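Local coordinates for protein RV1873 (Mycobacterium tuberculosis, PDB 2JEK) that is of unknown function but folds as an all-helical, right-handed superhelical protein of the DUF1810 family, at residues A[65-68]-A[69-72]; A[89-92]-A[93-97]. One frame throughout, in Å; residues are numbered along the deposited sequence.

In the fold
Interactions 1 and 2 follow one another along the single chain and flank helix 74-87: residues 65-72 close helix 62-70 and lead into it, while residues 89-97 form the loop after it and the short helix 93-96. Their centres lie about 27 Å apart, on opposite sides of the chain's centre, and their nearest atoms are about 13 Å apart, so they do not touch. They nevertheless share neighbours, since both send apolar side chains onto helix 74-87 and onto helix 101-115. In a fold without strands, the first contact thus stands at the entry to helix 74-87 and the second after its exit.

Interaction 1. Residues A[65-68]-A[69-72]; sequences AQAY and LQHD
Leu69 folds its side chain back along the helix to Ala65: its amide is hydrogen-bonded to Ala65 O at 3.0 Å, and its CG rests 3.5 Å from that same Ala65 O. CG stands beside the backbone N (chi1 -70°), which turns the branched end to the preceding turn, and CB is 3.6 Å from Gln66 O. The CB bond of Tyr68 points away from residues 69-72, and CG, anti to the backbone N (chi1 -172°), lies beside the carbonyl carbon; CB and the near edge of the ring come close to Leu69 N. A large aromatic suits this buried position. Gln70 lays its CG 3.4 Å from Gln66 O, the acceptor of its own amide, and its OE1 3.6 Å from Ala67 CA; a long polar chain suits the exposed side. The helix ends here: His71 is the first residue to leave helical backbone angles, and its N hydrogen-bonds Tyr68 O at 3.2 Å and, weakly, Ala67 O. His71 ND1 bonds Leu73 N and Leu74 N, capping the next helix. Tyr68 and Leu69 both pack on Leu78 of helix 74-87; Tyr68 also meets Phe13 of helix 11-17 edge-to-face, while Ala65 and Leu69 lie on Phe112 of helix 101-115.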
loop_
_atom_site.group_PDB
_atom_site.type_symbol
_atom_site.label_atom_id
_atom_site.label_comp_id
_atom_site.label_asym_id
_atom_site.label_seq_id
_atom_site.Cartn_x
_atom_site.Cartn_y
_atom_site.Cartn_z
ATOM N N ALA A 65 10.361 -3.007 -3.414
ATOM C CA ALA A 65 9.464 -1.843 -3.338
ATOM C C ALA A 65 9.855 -0.798 -4.372
ATOM O O ALA A 65 9.003 -0.179 -5.017
ATOM C CB ALA A 65 9.461 -1.244 -1.928
ATOM N N GLN A 66 11.163 -0.616 -4.542
ATOM C CA GLN A 66 11.655 0.352 -5.530
ATOM C C GLN A 66 11.323 -0.082 -6.955
ATOM O O GLN A 66 10.888 0.730 -7.776
ATOM C CB GLN A 66 13.153 0.572 -5.351
ATOM C CG GLN A 66 13.450 1.278 -4.041
ATOM C CD GLN A 66 14.915 1.480 -3.757
ATOM O OE1 GLN A 66 15.771 0.742 -4.251
ATOM N NE2 GLN A 66 15.216 2.493 -2.936
ATOM N N ALA A 67 11.491 -1.371 -7.224
ATOM C CA ALA A 67 11.092 -1.928 -8.527
ATOM C C ALA A 67 9.587 -1.780 -8.775
ATOM O O ALA A 67 9.143 -1.511 -9.893
ATOM C CB ALA A 67 11.515 -3.374 -8.632
ATOM N N TYR A 68 8.805 -1.951 -7.715
ATOM C CA TYR A 68 7.354 -1.822 -7.794
ATOM C C TYR A 68 6.977 -0.403 -8.234
ATOM O O TYR A 68 6.154 -0.201 -9.138
ATOM C CB TYR A 68 6.768 -2.167 -6.420
ATOM C CG TYR A 68 5.257 -2.277 -6.360
ATOM C CD1 TYR A 68 4.633 -3.528 -6.261
ATOM C CD2 TYR A 68 4.457 -1.135 -6.398
ATOM C CE1 TYR A 68 3.257 -3.627 -6.193
ATOM C CE2 TYR A 68 3.074 -1.235 -6.340
ATOM C CZ TYR A 68 2.489 -2.482 -6.253
ATOM O OH TYR A 68 1.122 -2.628 -6.190
ATOM N N LEU A 69 7.623 0.580 -7.611
ATOM C CA LEU A 69 7.395 1.973 -7.961
ATOM C C LEU A 69 7.814 2.319 -9.384
ATOM O O LEU A 69 7.191 3.166 -10.019
ATOM C CB LEU A 69 8.103 2.893 -6.976
ATOM C CG LEU A 69 7.514 2.919 -5.563
ATOM C CD1 LEU A 69 8.415 3.768 -4.700
ATOM C CD2 LEU A 69 6.109 3.486 -5.569
ATOM N N GLN A 70 8.875 1.682 -9.865
ATOM C CA GLN A 70 9.368 1.931 -11.226
ATOM C C GLN A 70 8.448 1.333 -12.281
ATOM O O GLN A 70 8.439 1.780 -13.435
ATOM C CB GLN A 70 10.753 1.323 -11.419
ATOM C CG GLN A 70 11.877 2.035 -10.702
ATOM C CD GLN A 70 13.195 1.294 -10.851
ATOM O OE1 GLN A 70 13.274 0.078 -10.630
ATOM N NE2 GLN A 70 14.239 2.024 -11.227
ATOM N N HIS A 71 7.692 0.306 -11.897
ATOM C CA HIS A 71 6.826 -0.407 -12.837
ATOM C C HIS A 71 5.782 0.559 -13.376
ATOM O O HIS A 71 5.092 1.228 -12.608
ATOM C CB HIS A 71 6.159 -1.592 -12.134
ATOM C CG HIS A 71 5.467 -2.538 -13.065
ATOM N ND1 HIS A 71 4.255 -2.249 -13.650
ATOM C CD2 HIS A 71 5.813 -3.772 -13.499
ATOM C CE1 HIS A 71 3.889 -3.260 -14.419
ATOM N NE2 HIS A 71 4.816 -4.198 -14.344
ATOM N N ASP A 72 5.666 0.653 -14.705
ATOM C CA ASP A 72 4.863 1.722 -15.309
ATOM C C ASP A 72 3.340 1.509 -15.207
ATOM O O ASP A 72 2.546 2.383 -15.587
ATOM C CB ASP A 72 5.289 1.958 -16.767
ATOM C CG ASP A 72 4.828 3.310 -17.309
ATOM O OD1 ASP A 72 4.812 4.303 -16.549
ATOM O OD2 ASP A 72 4.460 3.375 -18.504
#

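Interaction 2. Residues A[89-92]-A[93-97]; sequences QGRS and IEEIF. With SO4 (sulfate ion), chain B.
Glu95 turns back over Ser92, three residues before it. Its CB lies 3.4 Å from Ser92 O, the carbonyl oxygen that accepts the Glu95 amide at 3.0 Å and, weakly, that of Ile96. CG, beside the backbone N (chi1 -71°), passes 3.5 Å from Ser92 OG; the chain then runs extended, with CD 3.7 Å from Ser92 OG. At the tip OE1 takes the Ser92 amide at 2.9 Å on its anti lone pair, in a fairly straight bond (161°). The length of a glutamate lets the carboxylate come back to this amide. It is the side-chain-to-amide half of a capping box, the Glu95 amide itself being bonded to Ser92 O. One water donates to both OE1 and Gly90 O; Gly90 has a positive phi (82°), which favours glycine. Ser92 OG sits between two acidic chains, 3.3 Å from Glu94 OE1 and 3.4 Å from Glu95 OE1 on nearly opposite sides. A second water joins OG and Glu94 OE1. Arg91 CB packs against Ile96, whose side chain also touches Tyr129 of helix 120-129. Gln89 NE2 bonds a sulfate, probably from the crystallisation liquor, that Lys128 also holds. With an amide and a water both donating to OE1, the Glu95 carboxylate is probably favoured in its charged form.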
loop_
_atom_site.group_PDB
_atom_site.type_symbol
_atom_site.label_atom_id
_atom_site.label_comp_id
_atom_site.label_asym_id
_atom_site.label_seq_id
_atom_site.Cartn_x
_atom_site.Cartn_y
_atom_site.Cartn_z
ATOM N N GLN A 89 -12.732 13.393 2.369
ATOM C CA GLN A 89 -12.920 14.404 3.410
ATOM C C GLN A 89 -13.874 13.936 4.489
ATOM O O GLN A 89 -14.874 13.276 4.199
ATOM C CB GLN A 89 -13.479 15.702 2.817
ATOM C CG GLN A 89 -12.596 16.342 1.785
ATOM C CD GLN A 89 -11.261 16.799 2.345
ATOM O OE1 GLN A 89 -11.181 17.329 3.459
ATOM N NE2 GLN A 89 -10.200 16.596 1.570
ATOM N N GLY A 90 -13.551 14.290 5.727
ATOM C CA GLY A 90 -14.447 14.079 6.859
ATOM C C GLY A 90 -14.454 12.699 7.475
ATOM O O GLY A 90 -15.186 12.454 8.437
ATOM N N ARG A 91 -13.640 11.793 6.940
ATOM C CA ARG A 91 -13.619 10.420 7.435
ATOM C C ARG A 91 -12.270 10.056 8.033
ATOM O O ARG A 91 -11.224 10.405 7.477
ATOM C CB ARG A 91 -13.979 9.441 6.319
ATOM C CG ARG A 91 -15.429 9.505 5.871
ATOM C CD ARG A 91 -15.747 8.354 4.942
ATOM N NE ARG A 91 -16.939 8.617 4.140
ATOM C CZ ARG A 91 -17.577 7.697 3.421
ATOM N NH1 ARG A 91 -17.146 6.438 3.410
ATOM N NH2 ARG A 91 -18.660 8.034 2.726
ATOM N N SER A 92 -12.294 9.357 9.167
ATOM C CA SER A 92 -11.080 8.815 9.748
ATOM C C SER A 92 -10.676 7.616 8.903
ATOM O O SER A 92 -11.486 7.063 8.153
ATOM C CB SER A 92 -11.300 8.386 11.196
ATOM O OG SER A 92 -12.125 7.234 11.250
ATOM N N ILE A 93 -9.422 7.203 9.025
ATOM C CA ILE A 93 -8.944 6.138 8.167
ATOM C C ILE A 93 -9.688 4.825 8.441
ATOM O O ILE A 93 -9.872 4.024 7.527
ATOM C CB ILE A 93 -7.410 5.977 8.269
ATOM C CG1 ILE A 93 -6.843 5.262 7.024
ATOM C CG2 ILE A 93 -7.012 5.317 9.578
ATOM C CD1 ILE A 93 -7.101 5.974 5.700
ATOM N N GLU A 94 -10.150 4.631 9.681
ATOM C CA GLU A 94 -10.870 3.402 10.049
ATOM C C GLU A 94 -12.276 3.363 9.467
ATOM O O GLU A 94 -12.895 2.295 9.388
ATOM C CB GLU A 94 -10.921 3.208 11.568
ATOM C CG GLU A 94 -9.557 3.133 12.241
ATOM C CD GLU A 94 -9.084 4.477 12.790
ATOM O OE1 GLU A 94 -9.540 5.544 12.303
ATOM O OE2 GLU A 94 -8.239 4.460 13.714
ATOM N N GLU A 95 -12.768 4.522 9.043
ATOM C CA GLU A 95 -14.041 4.597 8.338
ATOM C C GLU A 95 -13.894 4.248 6.857
ATOM O O GLU A 95 -14.847 3.795 6.225
ATOM C CB GLU A 95 -14.672 5.981 8.522
ATOM C CG GLU A 95 -15.176 6.195 9.952
ATOM C CD GLU A 95 -15.693 7.596 10.222
ATOM O OE1 GLU A 95 -14.967 8.578 9.973
ATOM O OE2 GLU A 95 -16.820 7.706 10.741
ATOM N N ILE A 96 -12.693 4.448 6.310
ATOM C CA ILE A 96 -12.429 4.137 4.905
ATOM C C ILE A 96 -11.944 2.688 4.775
ATOM O O ILE A 96 -12.399 1.948 3.888
ATOM C CB ILE A 96 -11.365 5.101 4.295
ATOM C CG1 ILE A 96 -11.801 6.567 4.461
ATOM C CG2 ILE A 96 -11.128 4.768 2.811
ATOM C CD1 ILE A 96 -10.691 7.584 4.196
ATOM N N PHE A 97 -11.023 2.314 5.665
ATOM C CA PHE A 97 -10.424 0.979 5.710
ATOM C C PHE A 97 -10.706 0.377 7.080
ATOM O O PHE A 97 -10.062 0.745 8.062
ATOM C CB PHE A 97 -8.901 1.054 5.533
ATOM C CG PHE A 97 -8.467 1.523 4.185
ATOM C CD1 PHE A 97 -8.230 0.621 3.153
ATOM C CD2 PHE A 97 -8.285 2.874 3.954
ATOM C CE1 PHE A 97 -7.832 1.071 1.904
ATOM C CE2 PHE A 97 -7.878 3.323 2.721
ATOM C CZ PHE A 97 -7.653 2.430 1.695
HETATM S S SO4 B . -7.074 17.703 2.658
HETATM O O1 SO4 B . -7.515 19.087 2.495
HETATM O O2 SO4 B . -7.626 17.146 3.890
HETATM O O3 SO4 B . -5.617 17.635 2.665
HETATM O O4 SO4 B . -7.605 16.931 1.531
HETATM O O HOH W 1 -15.677 11.205 11.000
HETATM O O HOH W 2 -12.240 6.256 13.669
#